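Local coordinates for ribokinase (Staphylococcus aureus, PDB 3RY7), which phosphorylates D-ribose at O-5 with ATP and magnesium, giving D-ribose 5-phosphate, as a member of the PfkB family of carbohydrate kinases, at residues I72-D75 with F76-H80; K205-A208 with N209-S213. All blocks are in the same frame, centred on the assembly; numbering follows the deposited sequence.

Contact 1: residues I72-D75 with F76-H80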
loop_
_atom_site.group_PDB
_atom_site.type_symbol
_atom_site.label_atom_id
_atom_site.label_comp_id
_atom_site.label_asym_id
_atom_site.label_seq_id
_atom_site.Cartn_x
_atom_site.Cartn_y
_atom_site.Cartn_z
ATOM N N ILE A 72 13.983 1.512 12.371
ATOM C CA ILE A 72 12.922 2.313 12.963
ATOM C C ILE A 72 13.454 3.664 13.413
ATOM O O ILE A 72 12.839 4.681 13.169
ATOM C CB ILE A 72 12.265 1.590 14.157
ATOM C CG1 ILE A 72 11.854 0.169 13.754
ATOM C CG2 ILE A 72 11.076 2.399 14.673
ATOM C CD1 ILE A 72 11.271 -0.676 14.913
ATOM N N LEU A 73 14.613 3.673 14.061
ATOM C CA LEU A 73 15.201 4.930 14.508
ATOM C C LEU A 73 15.385 5.883 13.333
ATOM O O LEU A 73 15.199 7.097 13.458
ATOM C CB LEU A 73 16.534 4.690 15.216
ATOM C CG LEU A 73 16.501 3.746 16.425
ATOM C CD1 LEU A 73 17.889 3.553 17.041
ATOM C CD2 LEU A 73 15.523 4.238 17.468
ATOM N N GLU A 74 15.752 5.333 12.181
ATOM C CA GLU A 74 15.869 6.153 10.983
ATOM C C GLU A 74 14.517 6.755 10.595
ATOM O O GLU A 74 14.424 7.919 10.205
ATOM C CB GLU A 74 16.458 5.344 9.825
ATOM C CG GLU A 74 17.853 5.795 9.432
ATOM C CD GLU A 74 17.912 7.276 9.053
ATOM O OE1 GLU A 74 17.189 7.704 8.113
ATOM O OE2 GLU A 74 18.700 8.010 9.694
ATOM N N ASP A 75 13.462 5.957 10.702
ATOM C CA ASP A 75 12.128 6.464 10.407
ATOM C C ASP A 75 11.735 7.561 11.392
ATOM O O ASP A 75 11.096 8.546 11.006
ATOM C CB ASP A 75 11.103 5.329 10.380
ATOM C CG ASP A 75 11.277 4.424 9.174
ATOM O OD1 ASP A 75 11.651 4.943 8.102
ATOM O OD2 ASP A 75 11.057 3.198 9.299
ATOM N N PHE A 76 12.138 7.406 12.653
ATOM C CA PHE A 76 11.867 8.434 13.649
ATOM C C PHE A 76 12.511 9.743 13.197
ATOM O O PHE A 76 11.874 10.806 13.218
ATOM C CB PHE A 76 12.396 8.044 15.038
ATOM C CG PHE A 76 11.637 6.911 15.696
ATOM C CD1 PHE A 76 10.359 6.572 15.279
ATOM C CD2 PHE A 76 12.197 6.204 16.749
ATOM C CE1 PHE A 76 9.666 5.540 15.892
ATOM C CE2 PHE A 76 11.503 5.171 17.375
ATOM C CZ PHE A 76 10.237 4.840 16.948
ATOM N N LYS A 77 13.772 9.658 12.780
ATOM C CA LYS A 77 14.520 10.838 12.360
ATOM C C LYS A 77 13.883 11.514 11.138
ATOM O O LYS A 77 13.740 12.736 11.097
ATOM C CB LYS A 77 15.991 10.488 12.088
ATOM C CG LYS A 77 16.747 11.569 11.305
ATOM C CD LYS A 77 18.012 11.030 10.635
ATOM C CE LYS A 77 18.358 11.823 9.367
ATOM N NZ LYS A 77 17.344 11.634 8.268
ATOM N N VAL A 78 13.500 10.721 10.146
ATOM C CA VAL A 78 12.809 11.253 8.979
ATOM C C VAL A 78 11.534 11.993 9.375
ATOM O O VAL A 78 11.131 12.954 8.718
ATOM C CB VAL A 78 12.459 10.141 7.975
ATOM C CG1 VAL A 78 11.289 10.554 7.089
ATOM C CG2 VAL A 78 13.692 9.785 7.134
ATOM N N ALA A 79 10.897 11.549 10.453
ATOM C CA ALA A 79 9.663 12.189 10.900
ATOM C C ALA A 79 9.934 13.389 11.808
ATOM O O ALA A 79 9.015 14.065 12.248
ATOM C CB ALA A 79 8.759 11.179 11.584
ATOM N N HIS A 80 11.205 13.649 12.072
ATOM C CA HIS A 80 11.613 14.751 12.942
ATOM C C HIS A 80 11.196 14.569 14.404
ATOM O O HIS A 80 10.963 15.540 15.142
ATOM C CB HIS A 80 11.167 16.104 12.375
ATOM C CG HIS A 80 11.861 16.469 11.100
ATOM N ND1 HIS A 80 11.260 16.357 9.862
ATOM C CD2 HIS A 80 13.123 16.902 10.865
ATOM C CE1 HIS A 80 12.114 16.723 8.924
ATOM N NE2 HIS A 80 13.254 17.059 9.506
#

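Contact 2: residues K205-A208 with N209-S213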
loop_
_atom_site.group_PDB
_atom_site.type_symbol
_atom_site.label_atom_id
_atom_site.label_comp_id
_atom_site.label_asym_id
_atom_site.label_seq_id
_atom_site.Cartn_x
_atom_site.Cartn_y
_atom_site.Cartn_z
ATOM N N LYS A 205 -22.423 5.878 29.030
ATOM C CA LYS A 205 -22.613 6.832 30.086
ATOM C C LYS A 205 -22.151 6.237 31.396
ATOM O O LYS A 205 -21.496 6.881 32.150
ATOM C CB LYS A 205 -24.078 7.158 30.227
ATOM C CG LYS A 205 -24.583 8.238 29.366
ATOM C CD LYS A 205 -26.110 8.413 29.576
ATOM C CE LYS A 205 -26.817 9.088 28.396
ATOM N NZ LYS A 205 -28.285 8.859 28.397
ATOM N N ASP A 206 -22.526 5.007 31.661
ATOM C CA ASP A 206 -22.152 4.356 32.918
ATOM C C ASP A 206 -20.631 4.206 33.058
ATOM O O ASP A 206 -20.073 4.389 34.139
ATOM C CB ASP A 206 -22.827 2.986 33.041
ATOM C CG ASP A 206 -24.348 3.082 33.129
ATOM O OD1 ASP A 206 -24.860 4.130 33.595
ATOM O OD2 ASP A 206 -25.026 2.105 32.734
ATOM N N ASN A 207 -19.975 3.849 31.956
ATOM C CA ASN A 207 -18.510 3.782 31.895
ATOM C C ASN A 207 -17.867 5.138 32.159
ATOM O O ASN A 207 -17.077 5.287 33.094
ATOM C CB ASN A 207 -18.051 3.210 30.537
ATOM C CG ASN A 207 -17.873 1.711 30.580
ATOM O OD1 ASN A 207 -18.801 0.945 30.305
ATOM N ND2 ASN A 207 -16.687 1.282 30.966
ATOM N N ALA A 208 -18.236 6.130 31.356
ATOM C CA ALA A 208 -17.771 7.491 31.584
ATOM C C ALA A 208 -17.895 7.888 33.059
ATOM O O ALA A 208 -16.962 8.426 33.648
ATOM C CB ALA A 208 -18.526 8.461 30.707
ATOM N N ASN A 209 -19.051 7.609 33.654
ATOM C CA ASN A 209 -19.320 8.031 35.024
ATOM C C ASN A 209 -18.382 7.372 36.012
ATOM O O ASN A 209 -17.973 7.981 37.010
ATOM C CB ASN A 209 -20.781 7.774 35.405
ATOM C CG ASN A 209 -21.703 8.887 34.931
ATOM O OD1 ASN A 209 -21.299 10.049 34.858
ATOM N ND2 ASN A 209 -22.946 8.537 34.610
ATOM N N TYR A 210 -18.038 6.121 35.733
ATOM C CA TYR A 210 -17.029 5.451 36.522
ATOM C C TYR A 210 -15.717 6.222 36.448
ATOM O O TYR A 210 -15.142 6.565 37.485
ATOM C CB TYR A 210 -16.800 4.014 36.067
ATOM C CG TYR A 210 -15.561 3.466 36.719
ATOM C CD1 TYR A 210 -14.364 3.387 36.018
ATOM C CD2 TYR A 210 -15.567 3.092 38.062
ATOM C CE1 TYR A 210 -13.218 2.911 36.618
ATOM C CE2 TYR A 210 -14.419 2.620 38.679
ATOM C CZ TYR A 210 -13.246 2.528 37.951
ATOM O OH TYR A 210 -12.095 2.062 38.545
ATOM N N PHE A 211 -15.244 6.507 35.232
ATOM C CA PHE A 211 -13.955 7.197 35.084
ATOM C C PHE A 211 -13.950 8.599 35.687
ATOM O O PHE A 211 -13.000 8.980 36.370
ATOM C CB PHE A 211 -13.438 7.192 33.629
ATOM C CG PHE A 211 -13.136 5.811 33.120
ATOM C CD1 PHE A 211 -12.172 5.033 33.738
ATOM C CD2 PHE A 211 -13.850 5.269 32.073
ATOM C CE1 PHE A 211 -11.906 3.757 33.307
ATOM C CE2 PHE A 211 -13.590 3.990 31.637
ATOM C CZ PHE A 211 -12.610 3.231 32.257
ATOM N N LEU A 212 -15.009 9.360 35.438
ATOM C CA LEU A 212 -15.131 10.680 36.030
ATOM C C LEU A 212 -15.077 10.585 37.551
ATOM O O LEU A 212 -14.441 11.412 38.204
ATOM C CB LEU A 212 -16.419 11.362 35.577
ATOM C CG LEU A 212 -16.474 11.728 34.091
ATOM C CD1 LEU A 212 -17.927 11.904 33.638
ATOM C CD2 LEU A 212 -15.646 12.974 33.802
ATOM N N SER A 213 -15.719 9.571 38.116
ATOM C CA SER A 213 -15.812 9.494 39.573
ATOM C C SER A 213 -14.444 9.250 40.210
ATOM O O SER A 213 -14.227 9.577 41.378
ATOM C CB SER A 213 -16.813 8.424 40.029
ATOM O OG SER A 213 -16.232 7.128 40.046
#

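Contact 1: residues I72-D75 with F76-H80
The ring of F76 carries the methyl CG2 of I72 over one face, in a CH-pi contact. CG2 stands 3.9 Å from the ring centroid and 28° off the normal, closest to CZ of F76 at 3.4 Å. The carbonyl O of I72 lies above the plane as well, offset toward the rim. CD2 of L73 approaches the ring obliquely, 3.9 Å from CD2 of F76. The two side chains of I72 and F76 run alongside each other, one helical turn apart on helix 70-78. In I72, CG2 is anti to the backbone N, and this puts the methyl over the ring. The ring of F59 meets that of F76 at about 90°, and A44 and I48 of helix 42-52 also touch F76. A44 probably belongs to the substrate site, as in a near-identical ribokinase, which would place this apolar cluster next to it.

The outer side is polar. E74 bends at chi2 (-57°) and lies beside K77. Its OE1 makes a long salt bridge of 3.9 Å to NZ of K77, while OE2 is 3.2 Å from CD of K77. The helix ends in a Schellman motif: H80 has positive phi and two bonds run back into the last turn, one of them from N of H80 to O of K77 (2.9 Å). The chemistry is thus divided: apolar carbon packs the buried face, and the exposed ion pair probably adds only a modest electrostatic attraction.

Contact 2: residues K205-A208 with N209-S213
N207 and F211 sit one turn apart on the last turns of the alpha-helix 201-213, which packs on the large sheet of the ribokinase fold. Their side chains run side by side and point the same way. In F211, chi1 of -64° sets CG beside its own backbone N, and the ring swings back along the helix. CD2 of F211 comes 3.4 Å from O of N207, which also accepts the F211 N bond. L193 of helix 187-194 and V219 of strand 218-222 also touch F211, so its ring lies between helix 187-194 and strand 218-222.

Y210 turns the other way: CG is anti to the backbone N (chi1 168°). Its CD1 lies above one face of the F211 ring, offset toward the rim. S194 of helix 187-194 touches Y210. L212 folds back over the preceding turn, with CG 3.4 Å from O of A208. That carbonyl also receives N of L212, in a nearly straight bond of 2.8 Å. A208 is small and buried, and it packs against Y229 and A231 of strand 228-231.

The exposed N209 folds its amide back toward the backbone of K205, with CG 3.4 Å from O of K205. At the end of the helix, OG of S213 donates a hydrogen bond of 2.8 Å to O of Y210.

Contact 1 comes first along the chain, at residues 72-80, in the beta-alpha-beta unit of strand 56-64, helix 70-78 and strand 87-89. Contact 2 follows at 205-213, on the helix leading to strand 218-222. The two are in series and neither nest nor cross. Contact 2 lies within one helix, and contact 1 covers the last turns and the end of another; neither closes a long loop. The centres of contact 1 and contact 2 are about 38 Å apart, on opposite sides of the chain's centre. Contact 1 ties its helix to helix 42-52, and I72 packs on Q292 of the second subunit. Through contact 2, helix 201-213 packs on helix 187-194 and on strands 218-222 and 228-231.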